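Long-range contacts in endoglucanase (PDB 3X17), which probably hydrolyses internal beta-1,4-glucosidic bonds of cellulose, as a family 9 glycoside hydrolase with an (alpha/alpha)6 barrel and an N-terminal Ig-like domain: residues 147-155 with 166-175; 242-251 with 263-274. One frame throughout, in Å; residues are numbered along the deposited sequence.

How the interactions relate
Interactions 1 and 2 lie side by side, their centres about 11 Å apart, and belong to one small mixed sheet of the family 9 catalytic domain. Strand 154-155 of interaction 1 runs parallel to strand 265-271 of interaction 2, and Tyr154 O lies 2.8 Å from Val267 N, a probable hydrogen bond. A salt bridge ties them again: Asp152 OD1 is 2.8 Å from Arg265 NE, while Lys182 pairs with OD2. The same arginine nitrogen lies 3.5 Å from His149 CD2, which brings interaction 2 up against a ligand of the zinc site held in interaction 1. At the far end of interaction 2, the Gln273 side chain comes about 5 Å from a bound calcium ion.

Interaction 1: residues 147-155 with 166-175; sequences LDHHEDGYV and TRLEATGGWH. With ZN (zinc ion), chain C.
A zinc site closes one end of this contact: Asp148 OD2 (1.9 Å), His149 ND1 (2.1 Å) and His175 NE2 (2.1 Å) bind the ion, and Cys132 supplies the fourth ligand. The two imidazoles meet rim to rim with planes 85° apart, each presenting a ring nitrogen to the metal. Asp148 and His175 approach from opposite directions, and their ligand atoms OD2 and NE2 come within 2.9 Å of each other because both bind the ion. Asp261 hydrogen-bonds His149 NE2, a second-shell contact that probably fixes the rotation of that ring.

Away from the metal the segments pair as extended backbone, with a single beta bridge between Tyr154 and Arg167 at the edge of the small mixed sheet in the catalytic domain. Leu168 N donates to Gly153 O at 2.8 Å, and Val155 N to Thr166 O. Two donors grip Asp152 O from opposite faces of its carbonyl plane: Ala170 N, and Arg167 NH2 at 2.9 Å, the latter 60° out of that plane.

Arg167 reaches this oxygen because CG stands anti to its backbone N (chi1 174°) and the chain then bends at chi2, folding it across Tyr154. Its CD sits over one face of the phenol ring, 4.1 Å from the centroid, while NE turns back to Leu168 O. Glu151 OE1 is 3.4 Å from Arg167 NH1 but well out of the guanidinium plane, a salt bridge of charge alone; a water joins both groups to Tyr154 OH. A leucine in place of Arg167 would probably leave the Glu151 carboxylate without its countercharge and Asp152 O with one grip fewer.

Back toward the metal, another water donates to His149 O and accepts from Gly172 N, linking the loop backbones there.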
# COMPACT_ATOMS: atom_id res chain seq x y z
N LEU A 147 -1.17 -26.96 -3.71
CA LEU A 147 -2.21 -26.54 -2.81
C LEU A 147 -1.71 -26.36 -1.41
O LEU A 147 -1.14 -27.25 -0.85
CB LEU A 147 -3.30 -27.58 -2.79
CG LEU A 147 -4.74 -27.19 -2.59
CD1 LEU A 147 -5.51 -28.23 -1.90
CD2 LEU A 147 -4.90 -25.91 -1.91
N ASP A 148 -1.95 -25.21 -0.83
CA ASP A 148 -1.46 -24.92 0.53
C ASP A 148 -2.62 -24.69 1.49
O ASP A 148 -3.62 -24.05 1.13
CB ASP A 148 -0.60 -23.66 0.50
CG ASP A 148 -1.32 -22.46 -0.14
OD1 ASP A 148 -1.91 -22.63 -1.23
OD2 ASP A 148 -1.35 -21.37 0.48
N HIS A 149 -2.43 -25.08 2.74
CA HIS A 149 -3.27 -24.57 3.81
C HIS A 149 -4.72 -24.85 3.46
O HIS A 149 -5.64 -24.11 3.85
CB HIS A 149 -3.06 -23.06 4.00
CG HIS A 149 -1.67 -22.70 4.43
ND1 HIS A 149 -0.87 -21.84 3.72
CD2 HIS A 149 -0.91 -23.15 5.46
CE1 HIS A 149 0.31 -21.73 4.31
NE2 HIS A 149 0.32 -22.53 5.37
N HIS A 150 -4.93 -26.01 2.85
CA HIS A 150 -6.28 -26.49 2.62
C HIS A 150 -7.04 -26.88 3.90
O HIS A 150 -8.25 -27.13 3.84
CB HIS A 150 -6.29 -27.67 1.64
CG HIS A 150 -7.65 -27.97 1.08
ND1 HIS A 150 -8.44 -28.98 1.58
CD2 HIS A 150 -8.40 -27.32 0.16
CE1 HIS A 150 -9.58 -29.01 0.91
NE2 HIS A 150 -9.58 -28.00 0.05
N GLU A 151 -6.34 -26.94 5.03
CA GLU A 151 -7.03 -27.24 6.30
C GLU A 151 -7.40 -26.02 7.15
O GLU A 151 -7.70 -26.15 8.33
CB GLU A 151 -6.24 -28.28 7.13
CG GLU A 151 -6.02 -29.63 6.43
CD GLU A 151 -7.34 -30.22 5.90
OE1 GLU A 151 -8.30 -30.31 6.70
OE2 GLU A 151 -7.41 -30.58 4.70
N ASP A 152 -7.37 -24.82 6.56
CA ASP A 152 -7.63 -23.58 7.32
C ASP A 152 -9.12 -23.53 7.66
O ASP A 152 -9.93 -23.56 6.73
CB ASP A 152 -7.30 -22.34 6.46
CG ASP A 152 -5.80 -22.08 6.29
OD1 ASP A 152 -4.97 -22.77 6.93
OD2 ASP A 152 -5.43 -21.17 5.50
N GLY A 153 -9.53 -23.41 8.92
CA GLY A 153 -8.72 -23.69 10.10
C GLY A 153 -9.63 -24.02 11.28
O GLY A 153 -10.84 -24.15 11.14
N TYR A 154 -9.04 -24.20 12.45
CA TYR A 154 -9.76 -24.71 13.62
C TYR A 154 -9.96 -23.59 14.62
O TYR A 154 -9.02 -22.84 14.91
CB TYR A 154 -8.94 -25.85 14.26
CG TYR A 154 -8.86 -27.07 13.38
CD1 TYR A 154 -7.92 -27.15 12.35
CD2 TYR A 154 -9.86 -28.05 13.43
CE1 TYR A 154 -7.86 -28.26 11.51
CE2 TYR A 154 -9.82 -29.15 12.59
CZ TYR A 154 -8.84 -29.24 11.61
OH TYR A 154 -8.85 -30.31 10.74
N VAL A 155 -11.15 -23.50 15.19
CA VAL A 155 -11.46 -22.43 16.13
C VAL A 155 -10.59 -22.52 17.37
O VAL A 155 -10.57 -23.57 18.01
CB VAL A 155 -12.93 -22.50 16.58
CG1 VAL A 155 -13.21 -21.41 17.60
CG2 VAL A 155 -13.85 -22.35 15.36
N THR A 166 -13.17 -26.82 16.67
CA THR A 166 -14.04 -26.96 15.51
C THR A 166 -13.34 -26.56 14.22
O THR A 166 -12.65 -25.53 14.17
CB THR A 166 -15.33 -26.15 15.70
OG1 THR A 166 -16.01 -26.62 16.88
CG2 THR A 166 -16.26 -26.31 14.48
N ARG A 167 -13.55 -27.35 13.17
CA ARG A 167 -13.13 -27.00 11.83
C ARG A 167 -14.07 -25.99 11.17
O ARG A 167 -15.24 -26.26 10.97
CB ARG A 167 -13.02 -28.23 10.93
CG ARG A 167 -12.71 -27.86 9.45
CD ARG A 167 -11.28 -27.33 9.25
NE ARG A 167 -11.15 -26.48 8.06
CZ ARG A 167 -11.05 -26.93 6.81
NH1 ARG A 167 -11.00 -28.24 6.58
NH2 ARG A 167 -10.96 -26.09 5.79
N LEU A 168 -13.50 -24.86 10.76
CA LEU A 168 -14.22 -23.86 9.95
C LEU A 168 -13.66 -23.93 8.56
O LEU A 168 -12.45 -24.06 8.40
CB LEU A 168 -13.95 -22.44 10.47
CG LEU A 168 -14.70 -22.07 11.75
CD1 LEU A 168 -14.89 -20.53 11.77
CD2 LEU A 168 -16.05 -22.80 11.85
N GLU A 169 -14.50 -23.74 7.55
CA GLU A 169 -13.95 -23.60 6.22
C GLU A 169 -13.57 -22.15 5.96
O GLU A 169 -14.44 -21.32 5.66
CB GLU A 169 -14.89 -24.12 5.13
CG GLU A 169 -14.17 -24.16 3.78
CD GLU A 169 -14.88 -25.00 2.75
OE1 GLU A 169 -15.11 -26.19 3.03
OE2 GLU A 169 -15.14 -24.50 1.64
N ALA A 170 -12.29 -21.85 6.13
CA ALA A 170 -11.80 -20.47 6.12
C ALA A 170 -10.55 -20.50 5.26
O ALA A 170 -9.54 -19.90 5.54
CB ALA A 170 -11.47 -20.00 7.55
N THR A 171 -10.65 -21.30 4.25
CA THR A 171 -9.62 -21.44 3.27
C THR A 171 -9.62 -20.20 2.34
O THR A 171 -10.52 -19.45 2.38
CB THR A 171 -9.91 -22.75 2.54
OG1 THR A 171 -8.74 -23.18 1.87
CG2 THR A 171 -11.03 -22.62 1.60
N GLY A 172 -8.59 -19.99 1.54
CA GLY A 172 -8.56 -18.88 0.56
C GLY A 172 -7.92 -17.62 1.14
O GLY A 172 -7.18 -17.69 2.11
N GLY A 173 -8.27 -16.45 0.59
CA GLY A 173 -7.64 -15.19 1.02
C GLY A 173 -6.19 -15.03 0.57
O GLY A 173 -5.72 -15.76 -0.32
N TRP A 174 -5.50 -14.04 1.13
CA TRP A 174 -4.11 -13.73 0.76
C TRP A 174 -3.15 -14.04 1.89
O TRP A 174 -3.37 -13.58 3.02
CB TRP A 174 -3.95 -12.24 0.44
CG TRP A 174 -4.81 -11.72 -0.71
CD1 TRP A 174 -4.86 -12.22 -1.98
CD2 TRP A 174 -5.74 -10.63 -0.66
NE1 TRP A 174 -5.77 -11.50 -2.73
CE2 TRP A 174 -6.31 -10.50 -1.95
CE3 TRP A 174 -6.12 -9.71 0.33
CZ2 TRP A 174 -7.23 -9.50 -2.28
CZ3 TRP A 174 -7.03 -8.69 -0.00
CH2 TRP A 174 -7.59 -8.61 -1.30
N HIS A 175 -2.02 -14.69 1.58
CA HIS A 175 -0.86 -14.62 2.48
C HIS A 175 -0.54 -13.15 2.74
O HIS A 175 -0.52 -12.35 1.80
CB HIS A 175 0.36 -15.32 1.88
CG HIS A 175 0.17 -16.78 1.67
ND1 HIS A 175 0.74 -17.45 0.62
CD2 HIS A 175 -0.59 -17.69 2.34
CE1 HIS A 175 0.40 -18.73 0.68
NE2 HIS A 175 -0.40 -18.90 1.71
ZN ZN C . -1.54 -20.55 2.20
O HOH W 1 -6.24 -21.56 2.59
O HOH W 2 -10.38 -30.39 8.61

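Interaction 2: residues 242-251 with 263-274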
# COMPACT_ATOMS: atom_id res chain seq x y z
N ALA A 242 -20.26 -11.14 13.75
CA ALA A 242 -18.90 -10.86 14.22
C ALA A 242 -17.84 -11.52 13.31
O ALA A 242 -18.11 -12.52 12.67
CB ALA A 242 -18.72 -11.33 15.68
N VAL A 243 -16.64 -10.94 13.26
CA VAL A 243 -15.60 -11.39 12.33
C VAL A 243 -14.33 -11.77 13.08
O VAL A 243 -13.87 -11.02 13.95
CB VAL A 243 -15.30 -10.33 11.23
CG1 VAL A 243 -14.18 -10.81 10.28
CG2 VAL A 243 -16.55 -10.04 10.42
N TYR A 244 -13.85 -13.00 12.86
CA TYR A 244 -12.63 -13.48 13.50
C TYR A 244 -11.43 -12.66 13.07
O TYR A 244 -11.43 -12.06 11.99
CB TYR A 244 -12.38 -14.98 13.19
CG TYR A 244 -13.46 -15.89 13.75
CD1 TYR A 244 -13.62 -16.05 15.13
CD2 TYR A 244 -14.37 -16.53 12.91
CE1 TYR A 244 -14.62 -16.85 15.65
CE2 TYR A 244 -15.38 -17.34 13.41
CZ TYR A 244 -15.51 -17.48 14.79
OH TYR A 244 -16.53 -18.26 15.31
N HIS A 245 -10.41 -12.64 13.91
CA HIS A 245 -9.36 -11.65 13.78
C HIS A 245 -8.33 -12.07 12.76
O HIS A 245 -7.82 -11.25 12.00
CB HIS A 245 -8.68 -11.44 15.13
CG HIS A 245 -7.50 -10.54 15.08
ND1 HIS A 245 -7.58 -9.23 14.62
CD2 HIS A 245 -6.25 -10.68 15.58
CE1 HIS A 245 -6.41 -8.63 14.81
NE2 HIS A 245 -5.58 -9.50 15.35
N LYS A 246 -7.98 -13.34 12.75
CA LYS A 246 -6.88 -13.79 11.93
C LYS A 246 -6.81 -15.31 12.02
O LYS A 246 -7.54 -15.94 12.82
CB LYS A 246 -5.57 -13.18 12.43
CG LYS A 246 -5.15 -13.68 13.84
CD LYS A 246 -3.76 -13.24 14.22
CE LYS A 246 -3.50 -13.54 15.71
NZ LYS A 246 -2.05 -13.36 16.08
N LEU A 247 -6.01 -15.89 11.13
CA LEU A 247 -5.91 -17.31 10.99
C LEU A 247 -4.45 -17.65 10.79
O LEU A 247 -3.83 -17.19 9.83
CB LEU A 247 -6.73 -17.78 9.80
CG LEU A 247 -7.05 -19.27 9.78
CD1 LEU A 247 -8.29 -19.49 8.90
CD2 LEU A 247 -5.83 -20.09 9.31
N ALA A 248 -3.89 -18.45 11.68
CA ALA A 248 -2.46 -18.72 11.58
C ALA A 248 -2.09 -19.96 12.39
O ALA A 248 -2.90 -20.45 13.15
CB ALA A 248 -1.63 -17.51 12.03
N GLY A 249 -0.87 -20.45 12.18
CA GLY A 249 -0.32 -21.56 12.98
C GLY A 249 0.08 -21.04 14.34
O GLY A 249 0.15 -19.82 14.55
N LEU A 250 0.31 -21.96 15.28
CA LEU A 250 0.88 -21.61 16.59
C LEU A 250 2.35 -21.21 16.47
O LEU A 250 2.88 -20.51 17.32
CB LEU A 250 0.72 -22.78 17.58
CG LEU A 250 -0.72 -23.22 17.87
CD1 LEU A 250 -0.78 -24.48 18.73
CD2 LEU A 250 -1.51 -22.08 18.53
N ARG A 251 2.99 -21.64 15.39
CA ARG A 251 4.41 -21.38 15.17
C ARG A 251 4.69 -20.70 13.82
O ARG A 251 3.97 -20.91 12.84
CB ARG A 251 5.21 -22.70 15.26
CG ARG A 251 5.19 -23.33 16.68
CD ARG A 251 5.79 -24.74 16.71
NE ARG A 251 5.13 -25.66 15.77
CZ ARG A 251 4.01 -26.33 16.02
NH1 ARG A 251 3.37 -26.19 17.18
NH2 ARG A 251 3.51 -27.15 15.09
N GLN A 263 1.58 -27.51 9.64
CA GLN A 263 1.05 -27.34 10.99
C GLN A 263 -0.46 -27.01 11.00
O GLN A 263 -1.00 -26.49 10.03
CB GLN A 263 1.85 -26.29 11.76
CG GLN A 263 1.72 -24.88 11.17
CD GLN A 263 2.37 -23.83 12.03
OE1 GLN A 263 2.19 -23.80 13.25
NE2 GLN A 263 3.12 -22.93 11.40
N ARG A 264 -1.14 -27.36 12.08
CA ARG A 264 -2.54 -27.05 12.19
C ARG A 264 -2.65 -25.53 12.25
O ARG A 264 -1.77 -24.86 12.82
CB ARG A 264 -3.11 -27.66 13.46
CG ARG A 264 -4.54 -27.22 13.76
CD ARG A 264 -5.20 -28.17 14.72
NE ARG A 264 -5.58 -29.38 14.02
CZ ARG A 264 -6.57 -30.18 14.40
NH1 ARG A 264 -7.27 -29.91 15.49
NH2 ARG A 264 -6.85 -31.25 13.68
N ARG A 265 -3.68 -24.97 11.61
CA ARG A 265 -3.90 -23.52 11.66
C ARG A 265 -5.22 -23.18 12.34
O ARG A 265 -6.22 -23.88 12.14
CB ARG A 265 -3.87 -22.91 10.26
CG ARG A 265 -2.59 -23.26 9.50
CD ARG A 265 -1.90 -22.03 8.95
NE ARG A 265 -2.67 -21.40 7.87
CZ ARG A 265 -2.20 -20.35 7.20
NH1 ARG A 265 -1.02 -19.85 7.52
NH2 ARG A 265 -2.87 -19.85 6.18
N TYR A 266 -5.20 -22.10 13.11
CA TYR A 266 -6.27 -21.75 14.04
C TYR A 266 -6.91 -20.43 13.69
O TYR A 266 -6.27 -19.52 13.15
CB TYR A 266 -5.75 -21.66 15.48
CG TYR A 266 -5.32 -22.99 16.03
CD1 TYR A 266 -6.25 -23.89 16.55
CD2 TYR A 266 -3.99 -23.39 15.96
CE1 TYR A 266 -5.85 -25.14 17.03
CE2 TYR A 266 -3.59 -24.64 16.41
CZ TYR A 266 -4.52 -25.50 16.95
OH TYR A 266 -4.08 -26.73 17.38
N VAL A 267 -8.20 -20.34 13.99
CA VAL A 267 -8.98 -19.13 13.74
C VAL A 267 -9.10 -18.43 15.08
O VAL A 267 -9.63 -18.99 16.03
CB VAL A 267 -10.38 -19.51 13.22
CG1 VAL A 267 -11.28 -18.29 13.10
CG2 VAL A 267 -10.23 -20.26 11.90
N TYR A 268 -8.48 -17.27 15.17
CA TYR A 268 -8.40 -16.53 16.43
C TYR A 268 -9.68 -15.74 16.69
O TYR A 268 -10.51 -15.60 15.79
CB TYR A 268 -7.17 -15.63 16.41
CG TYR A 268 -5.86 -16.40 16.51
CD1 TYR A 268 -5.40 -17.16 15.44
CD2 TYR A 268 -5.20 -16.53 17.73
CE1 TYR A 268 -4.25 -17.89 15.53
CE2 TYR A 268 -4.04 -17.27 17.83
CZ TYR A 268 -3.58 -17.94 16.72
OH TYR A 268 -2.46 -18.72 16.82
N ARG A 269 -9.82 -15.21 17.90
CA ARG A 269 -11.10 -14.76 18.40
C ARG A 269 -11.55 -13.48 17.69
O ARG A 269 -10.73 -12.74 17.16
CB ARG A 269 -10.98 -14.48 19.90
CG ARG A 269 -10.15 -13.22 20.19
CD ARG A 269 -9.96 -13.00 21.68
NE ARG A 269 -9.29 -14.14 22.29
CZ ARG A 269 -9.45 -14.49 23.57
NH1 ARG A 269 -10.20 -13.76 24.39
NH2 ARG A 269 -8.80 -15.55 24.03
N ILE A 270 -12.87 -13.25 17.69
CA ILE A 270 -13.41 -12.06 17.04
C ILE A 270 -12.91 -10.77 17.69
O ILE A 270 -12.55 -10.73 18.87
CB ILE A 270 -14.93 -12.05 17.01
CG1 ILE A 270 -15.50 -12.03 18.43
CG2 ILE A 270 -15.47 -13.26 16.23
CD1 ILE A 270 -16.16 -10.70 18.85
N THR A 271 -13.11 -9.68 16.94
CA THR A 271 -12.76 -8.35 17.36
C THR A 271 -13.81 -7.43 16.72
O THR A 271 -14.30 -7.73 15.62
CB THR A 271 -11.38 -8.06 16.79
OG1 THR A 271 -10.37 -8.17 17.81
CG2 THR A 271 -11.33 -6.79 16.07
N THR A 272 -14.21 -6.37 17.42
CA THR A 272 -15.13 -5.39 16.85
C THR A 272 -14.51 -4.52 15.77
O THR A 272 -15.18 -4.21 14.80
CB THR A 272 -15.77 -4.50 17.94
OG1 THR A 272 -14.75 -3.99 18.80
CG2 THR A 272 -16.76 -5.31 18.77
N GLN A 273 -13.23 -4.13 15.90
CA GLN A 273 -12.56 -3.43 14.78
C GLN A 273 -12.54 -4.23 13.48
O GLN A 273 -12.77 -3.68 12.41
CB GLN A 273 -11.14 -2.92 15.15
CG GLN A 273 -10.13 -3.99 15.55
CD GLN A 273 -9.21 -4.41 14.40
OE1 GLN A 273 -9.41 -4.01 13.24
NE2 GLN A 273 -8.23 -5.27 14.71
N ASP A 274 -12.27 -5.52 13.57
CA ASP A 274 -12.30 -6.38 12.41
C ASP A 274 -13.71 -6.46 11.86
O ASP A 274 -13.91 -6.49 10.64
CB ASP A 274 -11.75 -7.79 12.71
CG ASP A 274 -10.24 -7.81 12.90
OD1 ASP A 274 -9.52 -7.32 12.00
OD2 ASP A 274 -9.76 -8.36 13.93
O HOH W 3 -0.16 -17.43 15.89
O HOH W 4 0.07 -24.76 14.66
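Val267 packs on two residues of the facing strand: its CG1 lies over one face of the Tyr244 ring, 3.3 Å from CG, and its CG2 meets Leu247 CD1. Ile270 CG2 extends this apolar row to Tyr244 CD1 and Ala242 CB. Leu250 CG meets Tyr266 CE2 obliquely. The frame is an antiparallel strand pair, 246-249 with 265-267, whose directions differ by 156°. Leu247 and Val267 form a non-hydrogen-bonded pair; Ala248 and Tyr266 form a hydrogen-bonded one, with Tyr266 N donating to Ala248 O at 2.8 Å.

On Tyr268, CE and NZ of Lys246 lie over one ring face. The lysine chain, extended beyond CG, places CE 4.0 Å and NZ 4.7 Å from the centroid, NZ only 9° off the normal, a cation-pi geometry; Ser328 also holds NZ.

Towards helix 272-288, His245 ND1 points at Asp274 OD2 in a hydrogen bond modelled so short that its exact length is doubtful, while Thr185 holds Asp274 OD1. At the other end the Gln263 amide clasps the Arg251 backbone: OE1 takes the N-H of Arg251 in plane on a lone pair, and NE2 donates to Arg251 O at 2.6 Å.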